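Local coordinates for Cfl (Pectobacterium brasiliense, PDB 7A9J), which belongs to the ATP-dependent AMP-binding enzymes and, as a coronafacic acid ligase, probably activates carboxylic acids with ATP on the way to amide formation, at residues A[344-349]-A[357-362]; A[350-355]-A[417-422]; A[58-63]-A[86-91]; A[26-31]-A[52-57]. The protein carries 1 engineered substitution. One frame throughout, in Å; residues are numbered along the deposited sequence. Where two conformers were deposited one is given.

Overall arrangement
The four contacts form two separate pairs. Along the chain, interaction 4 (26-31 with 52-57) closes first and interaction 3 (58-63 with 86-91) follows; both use helix 50-66, and their centres lie about 10 Å apart. Interactions 1 and 2 come much later and interlock, since their segments alternate in sequence. Their centres too are about 10 Å apart, and they share a sheet in which strands 356-360 and 418-423 are neighbours. Interactions 2 and 3 lie on opposite sides of the chain's centre, about 43 Å between their own centres. One pair thus packs helices near the N-terminus, while the other builds sheet structure, with interaction 1 close to the pocket that holds the bound indene-carboxylic acid.

Interaction 1: A[344-349]-A[357-362]; sequences IYHHDI and IGWPLP
Y345 and W359 face each other as a hydrogen-bonded antiparallel pair: Y345 N donates to W359 O at 3.0 Å, and W359 N returns an equally long, nearly straight bond to Y345 O. Y345 CB also rests on L361 CD2 at 3.6 Å. The neighbouring pair, I344 with P360, is non-hydrogen-bonded and turns its side chains to the other face of the sheet. There I344 CG2 meets I357 CG1 at 4.1 Å, with I357 O beside the same methyl; a branched aliphatic chain suits this buried face. Beside the end of strand 344-346 the indole meets two histidines. Its benzo edge points at the face of the H346 ring in a T-shaped pair with planes at 85°, while H347 CE1 comes within 3.4 Å of W359 CZ3. H346 CG is anti to the backbone N (chi1 -158°), which carries the imidazole to W359 and G358. G358 CA sits over that ring, 4.0 Å from its centroid, a CH-pi contact; glycine suits the site because Y345 O and H346 CA leave no room for a CB. One shell further out, H346 ND1 accepts D348 N, NE2 is bonded to S356 OG, and I349 CA covers the face opposite G358. W359 NE1 is held by N415 O, and Y345 OH by Q331 and N218. The whole is a β-hairpin with an aromatic cluster beside its connecting loop; at its other end L361 lies about 7 Å, side chain to ligand, from the indene-carboxylic acid.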
loop_
_atom_site.group_PDB
_atom_site.type_symbol
_atom_site.label_atom_id
_atom_site.label_comp_id
_atom_site.label_asym_id
_atom_site.label_seq_id
_atom_site.Cartn_x
_atom_site.Cartn_y
_atom_site.Cartn_z
ATOM N N ILE A 344 -2.526 -11.715 0.882
ATOM C CA ILE A 344 -2.207 -12.363 2.145
ATOM C C ILE A 344 -2.473 -11.343 3.244
ATOM O O ILE A 344 -2.095 -10.176 3.121
ATOM C CB ILE A 344 -0.744 -12.872 2.160
ATOM C CG1 ILE A 344 -0.598 -14.019 1.174
ATOM C CG2 ILE A 344 -0.396 -13.359 3.572
ATOM C CD1 ILE A 344 0.906 -14.355 0.768
ATOM N N TYR A 345 -3.146 -11.782 4.287
ATOM C CA TYR A 345 -3.632 -10.881 5.304
ATOM C C TYR A 345 -3.299 -11.414 6.678
ATOM O O TYR A 345 -3.568 -12.579 6.970
ATOM C CB TYR A 345 -5.127 -10.738 5.097
ATOM C CG TYR A 345 -5.908 -10.052 6.193
ATOM C CD1 TYR A 345 -5.509 -8.836 6.709
ATOM C CD2 TYR A 345 -7.071 -10.643 6.685
ATOM C CE1 TYR A 345 -6.248 -8.184 7.729
ATOM C CE2 TYR A 345 -7.820 -10.029 7.711
ATOM C CZ TYR A 345 -7.396 -8.791 8.220
ATOM O OH TYR A 345 -8.158 -8.188 9.202
ATOM N N HIS A 346 -2.712 -10.554 7.518
ATOM C CA HIS A 346 -2.383 -10.937 8.870
ATOM C C HIS A 346 -3.311 -10.182 9.805
ATOM O O HIS A 346 -3.136 -8.983 10.027
ATOM C CB HIS A 346 -0.911 -10.653 9.184
ATOM C CG HIS A 346 -0.420 -11.483 10.306
ATOM N ND1 HIS A 346 -1.251 -11.897 11.326
ATOM C CD2 HIS A 346 0.796 -12.051 10.542
ATOM C CE1 HIS A 346 -0.564 -12.688 12.147
ATOM N NE2 HIS A 346 0.668 -12.817 11.677
ATOM N N HIS A 347 -4.338 -10.861 10.306
ATOM C CA HIS A 347 -5.312 -10.139 11.117
ATOM C C HIS A 347 -4.832 -9.934 12.551
ATOM O O HIS A 347 -5.517 -9.304 13.317
ATOM C CB HIS A 347 -6.639 -10.916 11.101
ATOM C CG HIS A 347 -6.496 -12.295 11.619
ATOM N ND1 HIS A 347 -6.106 -13.339 10.808
ATOM C CD2 HIS A 347 -6.661 -12.804 12.861
ATOM C CE1 HIS A 347 -6.048 -14.453 11.532
ATOM N NE2 HIS A 347 -6.362 -14.158 12.783
ATOM N N ASP A 348 -3.618 -10.405 12.938
ATOM C CA ASP A 348 -3.140 -10.109 14.285
ATOM C C ASP A 348 -1.616 -10.364 14.393
ATOM O O ASP A 348 -1.189 -11.367 14.914
ATOM C CB ASP A 348 -3.914 -10.977 15.291
ATOM C CG ASP A 348 -3.690 -10.590 16.737
ATOM O OD1 ASP A 348 -4.375 -11.243 17.566
ATOM O OD2 ASP A 348 -2.836 -9.736 17.095
ATOM N N ILE A 349 -0.812 -9.436 13.874
ATOM C CA ILE A 349 0.633 -9.687 13.740
ATOM C C ILE A 349 1.253 -9.996 15.078
ATOM O O ILE A 349 2.102 -10.887 15.205
ATOM C CB ILE A 349 1.295 -8.451 13.126
ATOM C CG1 ILE A 349 0.669 -8.136 11.773
ATOM C CG2 ILE A 349 2.819 -8.802 12.962
ATOM C CD1 ILE A 349 1.130 -6.718 11.284
ATOM N N ILE A 357 3.702 -13.132 7.820
ATOM C CA ILE A 357 2.839 -12.313 6.990
ATOM C C ILE A 357 1.393 -12.745 6.958
ATOM O O ILE A 357 0.556 -12.023 6.339
ATOM C CB ILE A 357 3.346 -12.179 5.554
ATOM C CG1 ILE A 357 3.452 -13.562 4.896
ATOM C CG2 ILE A 357 4.640 -11.369 5.563
ATOM C CD1 ILE A 357 3.962 -13.451 3.473
ATOM N N GLY A 358 1.016 -13.814 7.616
ATOM C CA GLY A 358 -0.407 -14.070 7.670
ATOM C C GLY A 358 -0.880 -15.169 6.727
ATOM O O GLY A 358 -0.104 -16.054 6.307
ATOM N N TRP A 359 -2.144 -15.099 6.350
ATOM C CA TRP A 359 -2.819 -16.175 5.680
ATOM C C TRP A 359 -3.252 -15.760 4.282
ATOM O O TRP A 359 -3.814 -14.667 4.117
ATOM C CB TRP A 359 -4.064 -16.610 6.474
ATOM C CG TRP A 359 -3.765 -17.322 7.744
ATOM C CD1 TRP A 359 -3.717 -18.690 7.909
ATOM C CD2 TRP A 359 -3.340 -16.751 9.017
ATOM N NE1 TRP A 359 -3.367 -18.994 9.191
ATOM C CE2 TRP A 359 -3.146 -17.838 9.895
ATOM C CE3 TRP A 359 -3.218 -15.438 9.513
ATOM C CZ2 TRP A 359 -2.735 -17.673 11.239
ATOM C CZ3 TRP A 359 -2.813 -15.262 10.838
ATOM C CH2 TRP A 359 -2.548 -16.389 11.675
ATOM N N PRO A 360 -3.226 -16.675 3.314
ATOM C CA PRO A 360 -3.815 -16.351 1.993
ATOM C C PRO A 360 -5.295 -16.038 2.118
ATOM O O PRO A 360 -6.053 -16.704 2.828
ATOM C CB PRO A 360 -3.600 -17.643 1.172
ATOM C CG PRO A 360 -2.296 -18.234 1.820
ATOM C CD PRO A 360 -2.518 -17.979 3.314
ATOM N N LEU A 361 -5.697 -15.011 1.385
ATOM C CA LEU A 361 -7.085 -14.629 1.307
ATOM C C LEU A 361 -7.883 -15.645 0.503
ATOM O O LEU A 361 -7.320 -16.508 -0.173
ATOM C CB LEU A 361 -7.115 -13.243 0.706
ATOM C CG LEU A 361 -6.664 -12.191 1.732
ATOM C CD1 LEU A 361 -6.442 -10.803 0.994
ATOM C CD2 LEU A 361 -7.621 -12.053 2.928
ATOM N N PRO A 362 -9.226 -15.547 0.518
ATOM C CA PRO A 362 -10.035 -16.546 -0.211
ATOM C C PRO A 362 -9.728 -16.569 -1.702
ATOM O O PRO A 362 -9.559 -15.529 -2.340
ATOM C CB PRO A 362 -11.487 -16.124 0.074
ATOM C CG PRO A 362 -11.407 -15.369 1.382
ATOM C CD PRO A 362 -10.074 -14.625 1.318
#

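Interaction 2: A[350-355]-A[417-422]; sequences YAINEP and NLIFLG
I419 packs against the loop residues I352, E354 and P355, and nearly every part of its side chain finds something there. CB lies 4.1 Å from P355 O. From CB the branches part: CG2, anti to the backbone N because chi1 is -65°, comes closest to the same carbonyl, 3.6 Å from P355 O. The longer branch runs through CG1 to CD1, which curls back to P355 O at 4.1 Å and then touches E354 CB at 4.2 Å and, more loosely, I352 CG2. An isoleucine fits well here, since its two methyls can both lie against one carbonyl oxygen. Beyond CD1, I352 is also met by N417, approaching from the opposite direction, with N417 ND2 3.8 Å from I352 CG2. This is packing of an amide against the aliphatic carbons CG1 and CG2 of I352; the other end of the amide, OD1, makes a weak hydrogen bond to G358 N.

The polar link is made by backbone. F420 N donates to P355 O at 2.9 Å with an N-H...O angle of 177°, giving a buried residue's carbonyl a partner. Proline has no N-H to satisfy and a restricted phi (-55°), which suits a buried loop exit. The bond continues the register in which I357 pairs with L418, so P355 leads the chain out of the loop and into the antiparallel β-sheet pairing of strands 356-360 and 418-423.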
loop_
_atom_site.group_PDB
_atom_site.type_symbol
_atom_site.label_atom_id
_atom_site.label_comp_id
_atom_site.label_asym_id
_atom_site.label_seq_id
_atom_site.Cartn_x
_atom_site.Cartn_y
_atom_site.Cartn_z
ATOM N N TYR A 350 0.877 -9.223 16.100
ATOM C CA TYR A 350 1.584 -9.283 17.346
ATOM C C TYR A 350 1.336 -10.608 18.066
ATOM O O TYR A 350 2.125 -11.014 18.920
ATOM C CB TYR A 350 1.181 -8.084 18.185
ATOM C CG TYR A 350 1.914 -7.952 19.472
ATOM C CD1 TYR A 350 3.334 -7.984 19.531
ATOM C CD2 TYR A 350 1.231 -7.816 20.657
ATOM C CE1 TYR A 350 3.990 -7.873 20.709
ATOM C CE2 TYR A 350 1.898 -7.696 21.869
ATOM C CZ TYR A 350 3.279 -7.711 21.889
ATOM O OH TYR A 350 3.952 -7.618 23.073
ATOM N N ALA A 351 0.228 -11.295 17.715
ATOM C CA ALA A 351 -0.064 -12.582 18.344
ATOM C C ALA A 351 0.988 -13.664 18.010
ATOM O O ALA A 351 1.100 -14.690 18.702
ATOM C CB ALA A 351 -1.440 -13.061 17.881
ATOM N N ILE A 352 1.687 -13.476 16.899
ATOM C CA ILE A 352 2.688 -14.454 16.441
ATOM C C ILE A 352 4.064 -13.905 16.777
ATOM O O ILE A 352 4.419 -12.820 16.292
ATOM C CB ILE A 352 2.562 -14.681 14.921
ATOM C CG1 ILE A 352 1.094 -14.981 14.512
ATOM C CG2 ILE A 352 3.526 -15.798 14.505
ATOM C CD1 ILE A 352 0.558 -16.130 15.233
ATOM N N ASN A 353 4.803 -14.644 17.598
ATOM C CA ASN A 353 6.108 -14.163 18.085
ATOM C C ASN A 353 7.128 -14.120 16.949
ATOM O O ASN A 353 7.897 -13.163 16.874
ATOM C CB ASN A 353 6.575 -14.982 19.291
ATOM C CG ASN A 353 5.706 -14.672 20.528
ATOM O OD1 ASN A 353 5.777 -13.567 21.098
ATOM N ND2 ASN A 353 4.813 -15.597 20.872
ATOM N N GLU A 354 7.055 -15.072 15.982
ATOM C CA GLU A 354 7.965 -15.073 14.818
ATOM C C GLU A 354 7.518 -14.055 13.761
ATOM O O GLU A 354 6.330 -13.824 13.579
ATOM C CB GLU A 354 7.976 -16.439 14.151
ATOM C CG GLU A 354 8.272 -17.650 15.116
ATOM C CD GLU A 354 6.970 -18.447 15.498
ATOM O OE1 GLU A 354 7.051 -19.696 15.441
ATOM O OE2 GLU A 354 5.879 -17.854 15.844
ATOM N N PRO A 355 8.442 -13.491 12.984
ATOM C CA PRO A 355 8.029 -12.701 11.823
ATOM C C PRO A 355 7.123 -13.487 10.891
ATOM O O PRO A 355 7.386 -14.638 10.543
ATOM C CB PRO A 355 9.362 -12.337 11.146
ATOM C CG PRO A 355 10.345 -12.411 12.243
ATOM C CD PRO A 355 9.917 -13.679 13.004
ATOM N N ASN A 417 -0.452 -20.220 8.476
ATOM C CA ASN A 417 0.265 -18.958 8.604
ATOM C C ASN A 417 1.620 -19.034 7.877
ATOM O O ASN A 417 2.303 -20.045 7.936
ATOM C CB ASN A 417 0.491 -18.633 10.085
ATOM C CG ASN A 417 1.074 -17.253 10.297
ATOM O OD1 ASN A 417 0.941 -16.374 9.461
ATOM N ND2 ASN A 417 1.758 -17.071 11.432
ATOM N N LEU A 418 1.942 -17.949 7.138
ATOM C CA LEU A 418 3.211 -17.895 6.392
ATOM C C LEU A 418 4.221 -17.187 7.269
ATOM O O LEU A 418 4.185 -15.983 7.472
ATOM C CB LEU A 418 3.000 -17.168 5.070
ATOM C CG LEU A 418 2.044 -18.048 4.236
ATOM C CD1 LEU A 418 1.637 -17.194 3.049
ATOM C CD2 LEU A 418 2.808 -19.337 3.706
ATOM N N ILE A 419 5.108 -17.970 7.851
ATOM C CA ILE A 419 6.268 -17.406 8.516
ATOM C C ILE A 419 7.171 -16.732 7.502
ATOM O O ILE A 419 7.481 -17.288 6.435
ATOM C CB ILE A 419 6.998 -18.538 9.265
ATOM C CG1 ILE A 419 6.150 -19.114 10.369
ATOM C CG2 ILE A 419 8.298 -18.019 9.784
ATOM C CD1 ILE A 419 5.388 -18.148 11.303
ATOM N N PHE A 420 7.676 -15.572 7.842
ATOM C CA PHE A 420 8.428 -14.771 6.892
ATOM C C PHE A 420 9.912 -14.903 7.179
ATOM O O PHE A 420 10.364 -14.647 8.298
ATOM C CB PHE A 420 7.977 -13.301 6.939
ATOM C CG PHE A 420 8.600 -12.457 5.879
ATOM C CD1 PHE A 420 8.077 -12.484 4.591
ATOM C CD2 PHE A 420 9.586 -11.550 6.191
ATOM C CE1 PHE A 420 8.615 -11.671 3.616
ATOM C CE2 PHE A 420 10.131 -10.728 5.203
ATOM C CZ PHE A 420 9.661 -10.815 3.932
ATOM N N LEU A 421 10.651 -15.342 6.173
ATOM C CA LEU A 421 12.071 -15.601 6.351
ATOM C C LEU A 421 12.912 -14.563 5.635
ATOM O O LEU A 421 14.158 -14.717 5.530
ATOM C CB LEU A 421 12.425 -17.018 5.860
ATOM C CG LEU A 421 11.593 -18.044 6.619
ATOM C CD1 LEU A 421 11.884 -19.418 6.102
ATOM C CD2 LEU A 421 11.999 -17.958 8.071
ATOM N N GLY A 422 12.277 -13.526 5.114
ATOM C CA GLY A 422 13.024 -12.435 4.517
ATOM C C GLY A 422 13.116 -12.558 3.004
ATOM O O GLY A 422 12.531 -13.438 2.362
#

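Interaction 3: A[58-63]-A[86-91]; sequences QRIATG and IATYYA
A91 N donates to A87 O at 2.8 Å, an ordinary helical bond that sets the A87 and A91 methyls one turn apart on the same side of helix 83-95. I60, from helix 50-66, spans both. Its CD1 presses on A87 CB at 3.5 Å, tighter than usual van der Waals contact, while CG2 touches A91 CB at 3.6 Å. A chi1 of -63° turns CG2 toward A91, and the extended chi2 of 158° carries CD1 to A87, so that one isoleucine straddles two alanines. Small residues are well chosen here: A61 and A91 bring their CA atoms to 4.9 Å. The segment axes approach to 8.5 Å and cross at -57°. T88 flanks the contact, its OG1 lying 4.1 Å from I60 CD1. That hydroxyl is hydrogen-bonded to E84 O, so it can border an apolar patch without leaving its polar need unmet. Around this buried, largely apolar interface, W163 and I166 of helix 163-166 also pack on I60, I57 extends helix 50-66 against A87, and I86, Y89 and Y90 of helix 83-95 touch helix 240-251, Y90 also meeting I57.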
loop_
_atom_site.group_PDB
_atom_site.type_symbol
_atom_site.label_atom_id
_atom_site.label_comp_id
_atom_site.label_asym_id
_atom_site.label_seq_id
_atom_site.Cartn_x
_atom_site.Cartn_y
_atom_site.Cartn_z
ATOM N N GLN A 58 -23.331 10.494 -11.425
ATOM C CA GLN A 58 -24.184 10.546 -12.607
ATOM C C GLN A 58 -23.930 11.798 -13.432
ATOM O O GLN A 58 -23.881 11.703 -14.670
ATOM C CB GLN A 58 -25.673 10.434 -12.225
ATOM C CG GLN A 58 -25.959 9.019 -11.673
ATOM C CD GLN A 58 -27.412 8.900 -11.162
ATOM O OE1 GLN A 58 -28.109 9.893 -10.963
ATOM N NE2 GLN A 58 -27.840 7.682 -10.940
ATOM N N ARG A 59 -23.796 12.983 -12.776
ATOM C CA ARG A 59 -23.525 14.217 -13.518
ATOM C C ARG A 59 -22.174 14.134 -14.254
ATOM O O ARG A 59 -22.077 14.558 -15.434
ATOM C CB ARG A 59 -23.556 15.432 -12.590
ATOM C CG ARG A 59 -24.966 15.862 -12.164
ATOM C CD ARG A 59 -24.950 17.264 -11.561
ATOM N NE ARG A 59 -26.336 17.744 -11.484
ATOM C CZ ARG A 59 -26.806 18.863 -12.007
ATOM N NH1 ARG A 59 -28.090 19.148 -11.838
ATOM N NH2 ARG A 59 -26.018 19.708 -12.666
ATOM N N ILE A 60 -21.160 13.561 -13.597
ATOM C CA ILE A 60 -19.850 13.446 -14.241
ATOM C C ILE A 60 -19.962 12.534 -15.457
ATOM O O ILE A 60 -19.517 12.885 -16.558
ATOM C CB ILE A 60 -18.762 12.946 -13.269
ATOM C CG1 ILE A 60 -18.520 13.926 -12.105
ATOM C CG2 ILE A 60 -17.433 12.764 -14.064
ATOM C CD1 ILE A 60 -17.865 13.208 -10.844
ATOM N N ALA A 61 -20.636 11.393 -15.295
ATOM C CA ALA A 61 -20.874 10.503 -16.432
ATOM C C ALA A 61 -21.551 11.220 -17.589
ATOM O O ALA A 61 -21.169 11.030 -18.756
ATOM C CB ALA A 61 -21.709 9.297 -16.011
ATOM N N THR A 62 -22.564 12.056 -17.303
ATOM C CA THR A 62 -23.208 12.756 -18.396
ATOM C C THR A 62 -22.261 13.759 -19.043
ATOM O O THR A 62 -22.252 13.893 -20.273
ATOM C CB THR A 62 -24.487 13.430 -17.890
ATOM O OG1 THR A 62 -25.413 12.397 -17.503
ATOM C CG2 THR A 62 -25.131 14.285 -18.985
ATOM N N GLY A 63 -21.455 14.458 -18.235
ATOM C CA GLY A 63 -20.516 15.418 -18.795
ATOM C C GLY A 63 -19.471 14.765 -19.687
ATOM O O GLY A 63 -19.173 15.269 -20.790
ATOM N N ILE A 86 -13.055 10.164 -6.068
ATOM C CA ILE A 86 -13.785 8.898 -6.011
ATOM C C ILE A 86 -15.027 8.961 -6.906
ATOM O O ILE A 86 -15.381 7.966 -7.560
ATOM C CB ILE A 86 -14.106 8.529 -4.547
ATOM C CG1 ILE A 86 -14.843 7.157 -4.481
ATOM C CG2 ILE A 86 -14.891 9.677 -3.871
ATOM C CD1 ILE A 86 -14.060 5.932 -5.134
ATOM N N ALA A 87 -15.657 10.136 -7.031
ATOM C CA ALA A 87 -16.772 10.235 -7.952
ATOM C C ALA A 87 -16.331 9.973 -9.388
ATOM O O ALA A 87 -17.070 9.342 -10.173
ATOM C CB ALA A 87 -17.416 11.611 -7.795
ATOM N N THR A 88 -15.137 10.475 -9.754
ATOM C CA THR A 88 -14.653 10.312 -11.122
ATOM C C THR A 88 -14.327 8.861 -11.406
ATOM O O THR A 88 -14.637 8.366 -12.486
ATOM C CB THR A 88 -13.401 11.180 -11.330
ATOM O OG1 THR A 88 -13.803 12.566 -11.252
ATOM C CG2 THR A 88 -12.767 10.916 -12.698
ATOM N N TYR A 89 -13.693 8.152 -10.440
ATOM C CA TYR A 89 -13.501 6.713 -10.648
ATOM C C TYR A 89 -14.832 6.029 -10.959
ATOM O O TYR A 89 -14.929 5.247 -11.906
ATOM C CB TYR A 89 -12.902 6.036 -9.402
ATOM C CG TYR A 89 -11.528 6.401 -9.038
ATOM C CD1 TYR A 89 -10.575 6.751 -10.010
ATOM C CD2 TYR A 89 -11.145 6.356 -7.707
ATOM C CE1 TYR A 89 -9.238 7.015 -9.639
ATOM C CE2 TYR A 89 -9.831 6.655 -7.321
ATOM C CZ TYR A 89 -8.883 6.970 -8.288
ATOM O OH TYR A 89 -7.575 7.243 -7.943
ATOM N N TYR A 90 -15.869 6.302 -10.162
ATOM C CA TYR A 90 -17.127 5.622 -10.400
ATOM C C TYR A 90 -17.790 6.061 -11.706
ATOM O O TYR A 90 -18.472 5.251 -12.373
ATOM C CB TYR A 90 -18.078 5.918 -9.264
ATOM C CG TYR A 90 -17.840 4.991 -8.089
ATOM C CD1 TYR A 90 -18.045 3.602 -8.232
ATOM C CD2 TYR A 90 -17.524 5.498 -6.837
ATOM C CE1 TYR A 90 -17.907 2.734 -7.117
ATOM C CE2 TYR A 90 -17.387 4.646 -5.732
ATOM C CZ TYR A 90 -17.597 3.273 -5.899
ATOM O OH TYR A 90 -17.477 2.437 -4.818
ATOM N N ALA A 91 -17.639 7.333 -12.075
ATOM C CA ALA A 91 -18.198 7.762 -13.359
ATOM C C ALA A 91 -17.531 7.046 -14.540
ATOM O O ALA A 91 -18.227 6.697 -15.521
ATOM C CB ALA A 91 -18.123 9.290 -13.520
#

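Interaction 4: A[26-31]-A[52-57]; sequences SSFRKH and NLLLLI
Segments 26-31 and 52-57 run roughly antiparallel, at 137°, with their axes 10.3 Å apart and R29 and L54 bringing the closest pair of CA atoms. They belong to a helix–β-hairpin–helix unit near the N-terminus of this AMP-binding enzyme: strands 39-42 and 47-49 pair between helices 24-34 and 50-66. F28 does most of the joining. With CG anti to the backbone N (chi1 171°), its ring extends across the gap toward three aliphatic residues on two successive turns of the facing helix. I57 CD1 approaches F28 CE2 at 3.6 Å, while L53 CD2 meets F28 CZ at 3.7 Å, both obliquely to the ring. Separately, L54 CB comes to the ring edge, near its plane, 4.0 Å from F28 CE2. A long aromatic side chain can bridge a 10.3 Å axis separation, and the branched aliphatic groups pack round it.

The neighbourhood continues the same core. The F28 ring also meets that of Y90 from helix 83-95, with planes inclined at about 35°, and I57 touches Y90 as well. L53 turns partly to A40 and V41 of the hairpin. At the border R29, exposed to solvent, contributes aliphatic carbon instead of charge: its chain is extended from CG to NE, and R29 CG lies 4.1 Å from L54 CD1.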
loop_
_atom_site.group_PDB
_atom_site.type_symbol
_atom_site.label_atom_id
_atom_site.label_comp_id
_atom_site.label_asym_id
_atom_site.label_seq_id
_atom_site.Cartn_x
_atom_site.Cartn_y
_atom_site.Cartn_z
ATOM N N SER A 26 -22.126 -0.805 -10.273
ATOM C CA SER A 26 -23.503 -1.166 -9.958
ATOM C C SER A 26 -23.617 -1.630 -8.509
ATOM O O SER A 26 -24.665 -1.462 -7.885
ATOM C CB SER A 26 -24.015 -2.209 -10.947
ATOM O OG SER A 26 -23.370 -3.440 -10.700
ATOM N N SER A 27 -22.534 -2.177 -7.935
ATOM C CA SER A 27 -22.549 -2.499 -6.511
ATOM C C SER A 27 -22.622 -1.246 -5.664
ATOM O O SER A 27 -23.303 -1.227 -4.632
ATOM C CB SER A 27 -21.287 -3.307 -6.135
ATOM O OG SER A 27 -21.388 -4.600 -6.670
ATOM N N PHE A 28 -21.870 -0.210 -6.039
ATOM C CA PHE A 28 -21.968 1.043 -5.329
ATOM C C PHE A 28 -23.399 1.596 -5.424
ATOM O O PHE A 28 -23.980 2.055 -4.430
ATOM C CB PHE A 28 -20.980 2.080 -5.916
ATOM C CG PHE A 28 -21.223 3.420 -5.355
ATOM C CD1 PHE A 28 -20.770 3.694 -4.103
ATOM C CD2 PHE A 28 -22.050 4.375 -6.037
ATOM C CE1 PHE A 28 -21.014 4.918 -3.498
ATOM C CE2 PHE A 28 -22.336 5.580 -5.447
ATOM C CZ PHE A 28 -21.826 5.877 -4.169
ATOM N N ARG A 29 -23.939 1.623 -6.646
ATOM C CA ARG A 29 -25.254 2.228 -6.908
ATOM C C ARG A 29 -26.315 1.564 -6.057
ATOM O O ARG A 29 -27.146 2.242 -5.414
ATOM C CB ARG A 29 -25.603 2.045 -8.381
ATOM C CG ARG A 29 -27.037 2.717 -8.707
ATOM C CD ARG A 29 -27.345 2.493 -10.201
ATOM N NE ARG A 29 -28.785 2.795 -10.399
ATOM C CZ ARG A 29 -29.765 1.978 -10.024
ATOM N NH1 ARG A 29 -29.487 0.809 -9.448
ATOM N NH2 ARG A 29 -31.034 2.319 -10.249
ATOM N N LYS A 30 -26.323 0.237 -6.085
ATOM C CA LYS A 30 -27.307 -0.530 -5.341
ATOM C C LYS A 30 -27.257 -0.130 -3.878
ATOM O O LYS A 30 -28.276 0.249 -3.290
ATOM C CB LYS A 30 -27.064 -2.020 -5.522
ATOM C CG LYS A 30 -28.119 -2.898 -4.849
ATOM C CD LYS A 30 -27.653 -4.345 -4.795
ATOM C CE LYS A 30 -28.652 -5.196 -4.006
ATOM N NZ LYS A 30 -28.370 -6.636 -4.212
ATOM N N HIS A 31 -26.049 -0.085 -3.309
ATOM C CA HIS A 31 -25.953 0.332 -1.920
ATOM C C HIS A 31 -26.365 1.785 -1.707
ATOM O O HIS A 31 -27.076 2.104 -0.741
ATOM C CB HIS A 31 -24.557 0.111 -1.390
ATOM C CG HIS A 31 -24.492 0.332 0.082
ATOM N ND1 HIS A 31 -24.732 -0.678 0.986
ATOM C CD2 HIS A 31 -24.351 1.465 0.812
ATOM C CE1 HIS A 31 -24.704 -0.186 2.213
ATOM N NE2 HIS A 31 -24.486 1.113 2.138
ATOM N N ASN A 52 -26.104 11.583 -2.526
ATOM C CA ASN A 52 -25.519 12.736 -3.245
ATOM C C ASN A 52 -24.237 12.388 -3.997
ATOM O O ASN A 52 -23.930 13.027 -5.024
ATOM C CB ASN A 52 -25.341 13.894 -2.274
ATOM C CG ASN A 52 -26.743 14.599 -1.959
ATOM O OD1 ASN A 52 -27.608 14.727 -2.873
ATOM N ND2 ASN A 52 -27.003 14.989 -0.699
ATOM N N LEU A 53 -23.439 11.432 -3.488
ATOM C CA LEU A 53 -22.302 10.968 -4.253
ATOM C C LEU A 53 -22.754 10.276 -5.532
ATOM O O LEU A 53 -22.180 10.526 -6.594
ATOM C CB LEU A 53 -21.419 10.051 -3.382
ATOM C CG LEU A 53 -20.259 9.361 -4.057
ATOM C CD1 LEU A 53 -19.368 10.420 -4.665
ATOM C CD2 LEU A 53 -19.478 8.517 -2.970
ATOM N N LEU A 54 -23.799 9.436 -5.471
ATOM C CA LEU A 54 -24.361 8.878 -6.702
ATOM C C LEU A 54 -24.821 9.976 -7.666
ATOM O O LEU A 54 -24.584 9.884 -8.877
ATOM C CB LEU A 54 -25.506 7.902 -6.388
ATOM C CG LEU A 54 -26.288 7.340 -7.584
ATOM C CD1 LEU A 54 -25.362 6.434 -8.477
ATOM C CD2 LEU A 54 -27.498 6.574 -7.109
ATOM N N LEU A 55 -25.481 11.018 -7.166
ATOM C CA LEU A 55 -25.914 12.087 -8.066
ATOM C C LEU A 55 -24.723 12.746 -8.740
ATOM O O LEU A 55 -24.769 12.986 -9.947
ATOM C CB LEU A 55 -26.735 13.140 -7.333
ATOM C CG LEU A 55 -28.076 12.617 -6.821
ATOM C CD1 LEU A 55 -28.840 13.827 -6.372
ATOM C CD2 LEU A 55 -28.846 11.913 -7.916
ATOM N N LEU A 56 -23.640 12.996 -7.985
ATOM C CA LEU A 56 -22.423 13.592 -8.561
ATOM C C LEU A 56 -21.794 12.675 -9.622
ATOM O O LEU A 56 -21.420 13.125 -10.720
ATOM C CB LEU A 56 -21.399 13.864 -7.446
ATOM C CG LEU A 56 -20.002 14.359 -7.846
ATOM C CD1 LEU A 56 -20.204 15.674 -8.632
ATOM C CD2 LEU A 56 -19.195 14.611 -6.586
ATOM N N ILE A 57 -21.731 11.376 -9.320
ATOM C CA ILE A 57 -21.210 10.393 -10.270
ATOM C C ILE A 57 -22.006 10.433 -11.556
ATOM O O ILE A 57 -21.445 10.393 -12.668
ATOM C CB ILE A 57 -21.271 8.982 -9.656
ATOM C CG1 ILE A 57 -20.174 8.854 -8.627
ATOM C CG2 ILE A 57 -21.026 7.931 -10.760
ATOM C CD1 ILE A 57 -20.465 7.744 -7.594
#